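Local atomic coordinates of mRNA nuclease HepT (Shewanella oneidensis MR-1, PDB entry 6M6U), a protein that cleaves mRNA, probably endonucleolytically, as the growth-arresting toxin of a type VII toxin-antitoxin pair, and is neutralized mostly through tri-AMPylation by its antitoxin MntA. Residues Phe29-Ile40 with Tyr104-Val113. Residues are numbered along the deposited sequence; the frame is centred on the assembly and turned at random.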
loop_
_atom_site.group_PDB
_atom_site.type_symbol
_atom_site.label_atom_id
_atom_site.label_comp_id
_atom_site.label_asym_id
_atom_site.label_seq_id
_atom_site.Cartn_x
_atom_site.Cartn_y
_atom_site.Cartn_z
ATOM N N PHE B 29 -57.815 29.309 -1.375
ATOM C CA PHE B 29 -56.695 28.373 -1.317
ATOM C C PHE B 29 -56.348 27.817 -2.692
ATOM O O PHE B 29 -55.181 27.831 -3.100
ATOM C CB PHE B 29 -56.994 27.229 -0.355
ATOM C CG PHE B 29 -55.916 26.188 -0.327
ATOM C CD1 PHE B 29 -54.749 26.405 0.386
ATOM C CD2 PHE B 29 -56.049 25.011 -1.045
ATOM C CE1 PHE B 29 -53.742 25.456 0.401
ATOM C CE2 PHE B 29 -55.046 24.054 -1.034
ATOM C CZ PHE B 29 -53.892 24.277 -0.310
ATOM N N LYS B 30 -57.341 27.292 -3.411
ATOM C CA LYS B 30 -57.064 26.672 -4.702
ATOM C C LYS B 30 -56.599 27.673 -5.748
ATOM O O LYS B 30 -56.142 27.255 -6.818
ATOM C CB LYS B 30 -58.304 25.932 -5.203
ATOM C CG LYS B 30 -58.606 24.650 -4.447
ATOM C CD LYS B 30 -60.000 24.133 -4.764
ATOM C CE LYS B 30 -60.188 23.919 -6.258
ATOM N NZ LYS B 30 -59.255 22.891 -6.796
ATOM N N GLN B 31 -56.689 28.970 -5.465
ATOM C CA GLN B 31 -56.275 30.020 -6.388
ATOM C C GLN B 31 -54.857 30.518 -6.136
ATOM O O GLN B 31 -54.111 30.761 -7.091
ATOM C CB GLN B 31 -57.246 31.204 -6.297
ATOM C CG GLN B 31 -56.696 32.507 -6.854
ATOM C CD GLN B 31 -57.664 33.668 -6.710
ATOM O OE1 GLN B 31 -57.638 34.399 -5.715
ATOM N NE2 GLN B 31 -58.523 33.841 -7.710
ATOM N N ASP B 32 -54.467 30.670 -4.874
ATOM C CA ASP B 32 -53.263 31.402 -4.495
ATOM C C ASP B 32 -52.108 30.423 -4.292
ATOM O O ASP B 32 -52.126 29.615 -3.357
ATOM C CB ASP B 32 -53.533 32.219 -3.233
ATOM C CG ASP B 32 -52.544 33.352 -3.038
ATOM O OD1 ASP B 32 -51.330 33.130 -3.207
ATOM O OD2 ASP B 32 -52.984 34.474 -2.715
ATOM N N PHE B 33 -51.099 30.508 -5.166
ATOM C CA PHE B 33 -49.911 29.672 -5.021
ATOM C C PHE B 33 -49.240 29.886 -3.669
ATOM O O PHE B 33 -48.705 28.940 -3.078
ATOM C CB PHE B 33 -48.918 29.958 -6.151
ATOM C CG PHE B 33 -49.329 29.402 -7.485
ATOM C CD1 PHE B 33 -50.121 28.269 -7.569
ATOM C CD2 PHE B 33 -48.924 30.016 -8.662
ATOM C CE1 PHE B 33 -50.496 27.757 -8.799
ATOM C CE2 PHE B 33 -49.298 29.510 -9.895
ATOM C CZ PHE B 33 -50.086 28.379 -9.963
ATOM N N THR B 34 -49.260 31.121 -3.160
ATOM C CA THR B 34 -48.540 31.425 -1.927
ATOM C C THR B 34 -49.187 30.754 -0.720
ATOM O O THR B 34 -48.484 30.238 0.160
ATOM C CB THR B 34 -48.451 32.940 -1.733
ATOM O OG1 THR B 34 -47.538 33.486 -2.694
ATOM C CG2 THR B 34 -47.969 33.285 -0.337
ATOM N N LEU B 35 -50.524 30.742 -0.658
ATOM C CA LEU B 35 -51.190 30.034 0.434
ATOM C C LEU B 35 -50.991 28.531 0.328
ATOM O O LEU B 35 -50.935 27.847 1.354
ATOM C CB LEU B 35 -52.687 30.340 0.465
ATOM C CG LEU B 35 -53.171 31.771 0.222
ATOM C CD1 LEU B 35 -54.695 31.780 0.119
ATOM C CD2 LEU B 35 -52.696 32.719 1.314
ATOM N N GLN B 36 -50.908 28.001 -0.893
ATOM C CA GLN B 36 -50.601 26.585 -1.066
ATOM C C GLN B 36 -49.184 26.281 -0.593
ATOM O O GLN B 36 -48.963 25.326 0.161
ATOM C CB GLN B 36 -50.793 26.184 -2.530
ATOM C CG GLN B 36 -52.237 26.325 -3.002
ATOM C CD GLN B 36 -52.362 26.417 -4.508
ATOM O OE1 GLN B 36 -51.563 25.846 -5.245
ATOM N NE2 GLN B 36 -53.374 27.141 -4.972
ATOM N N ASP B 37 -48.218 27.103 -1.012
ATOM C CA ASP B 37 -46.841 26.963 -0.550
ATOM C C ASP B 37 -46.765 26.917 0.973
ATOM O O ASP B 37 -46.071 26.070 1.547
ATOM C CB ASP B 37 -45.995 28.118 -1.086
ATOM C CG ASP B 37 -45.805 28.062 -2.593
ATOM O OD1 ASP B 37 -46.080 27.003 -3.199
ATOM O OD2 ASP B 37 -45.360 29.079 -3.171
ATOM N N SER B 38 -47.489 27.815 1.645
ATOM C CA SER B 38 -47.393 27.900 3.100
ATOM C C SER B 38 -48.070 26.715 3.778
ATOM O O SER B 38 -47.579 26.213 4.795
ATOM C CB SER B 38 -47.995 29.215 3.591
ATOM O OG SER B 38 -47.921 29.296 5.003
ATOM N N VAL B 39 -49.205 26.262 3.243
ATOM C CA VAL B 39 -49.851 25.072 3.790
ATOM C C VAL B 39 -48.973 23.848 3.568
ATOM O O VAL B 39 -48.770 23.030 4.474
ATOM C CB VAL B 39 -51.247 24.883 3.170
ATOM C CG1 VAL B 39 -51.805 23.507 3.519
ATOM C CG2 VAL B 39 -52.195 25.987 3.639
ATOM N N ILE B 40 -48.425 23.714 2.360
ATOM C CA ILE B 40 -47.615 22.546 2.030
ATOM C C ILE B 40 -46.364 22.496 2.901
ATOM O O ILE B 40 -45.970 21.425 3.381
ATOM C CB ILE B 40 -47.278 22.549 0.527
ATOM C CG1 ILE B 40 -48.534 22.226 -0.293
ATOM C CG2 ILE B 40 -46.145 21.583 0.220
ATOM C CD1 ILE B 40 -48.361 22.415 -1.787
ATOM N N TYR B 104 -45.199 19.097 -7.537
ATOM C CA TYR B 104 -46.416 19.890 -7.388
ATOM C C TYR B 104 -47.295 19.826 -8.629
ATOM O O TYR B 104 -48.526 19.856 -8.517
ATOM C CB TYR B 104 -46.067 21.343 -7.067
ATOM C CG TYR B 104 -47.261 22.275 -7.091
ATOM C CD1 TYR B 104 -48.133 22.349 -6.010
ATOM C CD2 TYR B 104 -47.516 23.083 -8.194
ATOM C CE1 TYR B 104 -49.230 23.201 -6.027
ATOM C CE2 TYR B 104 -48.610 23.937 -8.220
ATOM C CZ TYR B 104 -49.461 23.992 -7.134
ATOM O OH TYR B 104 -50.547 24.838 -7.155
ATOM N N GLN B 105 -46.688 19.731 -9.813
ATOM C CA GLN B 105 -47.475 19.719 -11.042
ATOM C C GLN B 105 -48.411 18.520 -11.101
ATOM O O GLN B 105 -49.447 18.577 -11.773
ATOM C CB GLN B 105 -46.547 19.738 -12.256
ATOM C CG GLN B 105 -45.811 21.056 -12.453
ATOM C CD GLN B 105 -46.702 22.148 -13.021
ATOM O OE1 GLN B 105 -47.155 22.064 -14.165
ATOM N NE2 GLN B 105 -46.961 23.177 -12.222
ATOM N N GLU B 106 -48.074 17.433 -10.409
ATOM C CA GLU B 106 -48.955 16.275 -10.315
ATOM C C GLU B 106 -49.810 16.280 -9.056
ATOM O O GLU B 106 -50.624 15.368 -8.874
ATOM C CB GLU B 106 -48.142 14.979 -10.376
ATOM C CG GLU B 106 -47.603 14.657 -11.756
ATOM C CD GLU B 106 -48.594 14.992 -12.854
ATOM O OE1 GLU B 106 -48.269 15.847 -13.705
ATOM O OE2 GLU B 106 -49.700 14.408 -12.859
ATOM N N LEU B 107 -49.647 17.272 -8.187
ATOM C CA LEU B 107 -50.438 17.329 -6.969
ATOM C C LEU B 107 -51.900 17.581 -7.299
ATOM O O LEU B 107 -52.233 18.447 -8.116
ATOM C CB LEU B 107 -49.919 18.426 -6.041
ATOM C CG LEU B 107 -50.655 18.576 -4.707
ATOM C CD1 LEU B 107 -50.570 17.289 -3.904
ATOM C CD2 LEU B 107 -50.098 19.749 -3.912
ATOM N N ASN B 108 -52.777 16.806 -6.670
ATOM C CA ASN B 108 -54.209 17.065 -6.727
ATOM C C ASN B 108 -54.558 17.944 -5.534
ATOM O O ASN B 108 -54.601 17.472 -4.393
ATOM C CB ASN B 108 -55.013 15.769 -6.720
ATOM C CG ASN B 108 -56.466 15.994 -7.082
ATOM O OD1 ASN B 108 -57.310 16.212 -6.212
ATOM N ND2 ASN B 108 -56.764 15.963 -8.377
ATOM N N LEU B 109 -54.808 19.226 -5.804
ATOM C CA LEU B 109 -54.987 20.199 -4.736
ATOM C C LEU B 109 -56.187 19.885 -3.851
ATOM O O LEU B 109 -56.270 20.406 -2.735
ATOM C CB LEU B 109 -55.125 21.596 -5.337
ATOM C CG LEU B 109 -54.417 22.729 -4.601
ATOM C CD1 LEU B 109 -53.006 22.316 -4.198
ATOM C CD2 LEU B 109 -54.385 23.953 -5.491
ATOM N N ASP B 110 -57.113 19.037 -4.315
ATOM C CA ASP B 110 -58.299 18.728 -3.525
ATOM C C ASP B 110 -58.006 17.754 -2.390
ATOM O O ASP B 110 -58.690 17.791 -1.359
ATOM C CB ASP B 110 -59.401 18.165 -4.422
ATOM C CG ASP B 110 -60.046 19.230 -5.291
ATOM O OD1 ASP B 110 -60.264 20.356 -4.790
ATOM O OD2 ASP B 110 -60.340 18.943 -6.471
ATOM N N ILE B 111 -57.011 16.875 -2.549
ATOM C CA ILE B 111 -56.639 15.988 -1.449
ATOM C C ILE B 111 -55.952 16.777 -0.342
ATOM O O ILE B 111 -56.127 16.489 0.847
ATOM C CB ILE B 111 -55.758 14.827 -1.947
ATOM C CG1 ILE B 111 -56.255 14.309 -3.306
ATOM C CG2 ILE B 111 -55.754 13.704 -0.918
ATOM C CD1 ILE B 111 -55.459 13.122 -3.837
ATOM N N VAL B 112 -55.171 17.796 -0.714
ATOM C CA VAL B 112 -54.605 18.696 0.289
ATOM C C VAL B 112 -55.717 19.387 1.066
ATOM O O VAL B 112 -55.665 19.482 2.298
ATOM C CB VAL B 112 -53.657 19.716 -0.371
ATOM C CG1 VAL B 112 -53.172 20.733 0.656
ATOM C CG2 VAL B 112 -52.472 19.008 -1.020
ATOM N N VAL B 113 -56.744 19.873 0.361
ATOM C CA VAL B 113 -57.874 20.504 1.038
ATOM C C VAL B 113 -58.605 19.492 1.912
ATOM O O VAL B 113 -58.966 19.787 3.059
ATOM C CB VAL B 113 -58.815 21.165 0.013
ATOM C CG1 VAL B 113 -60.229 21.278 0.569
ATOM C CG2 VAL B 113 -58.289 22.538 -0.378
#
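The turn before helix 33-60 and that helix's first turns lie against the link from Tyr104 into helix 109-118, closest in backbone at Lys30 and Leu109, whose CA atoms are 6.8 Å apart. Gln36 meets Tyr104 at the middle. With its CG anti to the backbone N (chi1 172°), the tyrosine ring reaches across to the helix, and its OH donates to Gln36 OE1, which sits at the ring's edge. Tyr104 OH and Gln36 OE1 are modelled 2.4 Å apart, too short to take literally. Gln36 NE2 donates to Phe29 O at 2.7 Å, in the carbonyl plane, which fixes the rotation of the amide and directs OE1 toward the tyrosine. Leu109 CD2 presses on this amide, 3.3 Å from Gln36 CD. Farther along, the Phe29 ring packs against Leu109, Val112 and Val113, with CZ 3.7 Å from Val112 CG1. Ile40 CD1 and Leu107 CD2 meet tip to tip (3.8 Å). At the surface Lys30 NZ forms a salt bridge with Asp110 OD1, its hydrogen bond weak at 3.4 Å. Tyr104 closes the RX(4)HXY motif, and its hydroxyl is the site that MntA tri-AMPylates; once esterified, that oxygen would have no proton to give Gln36.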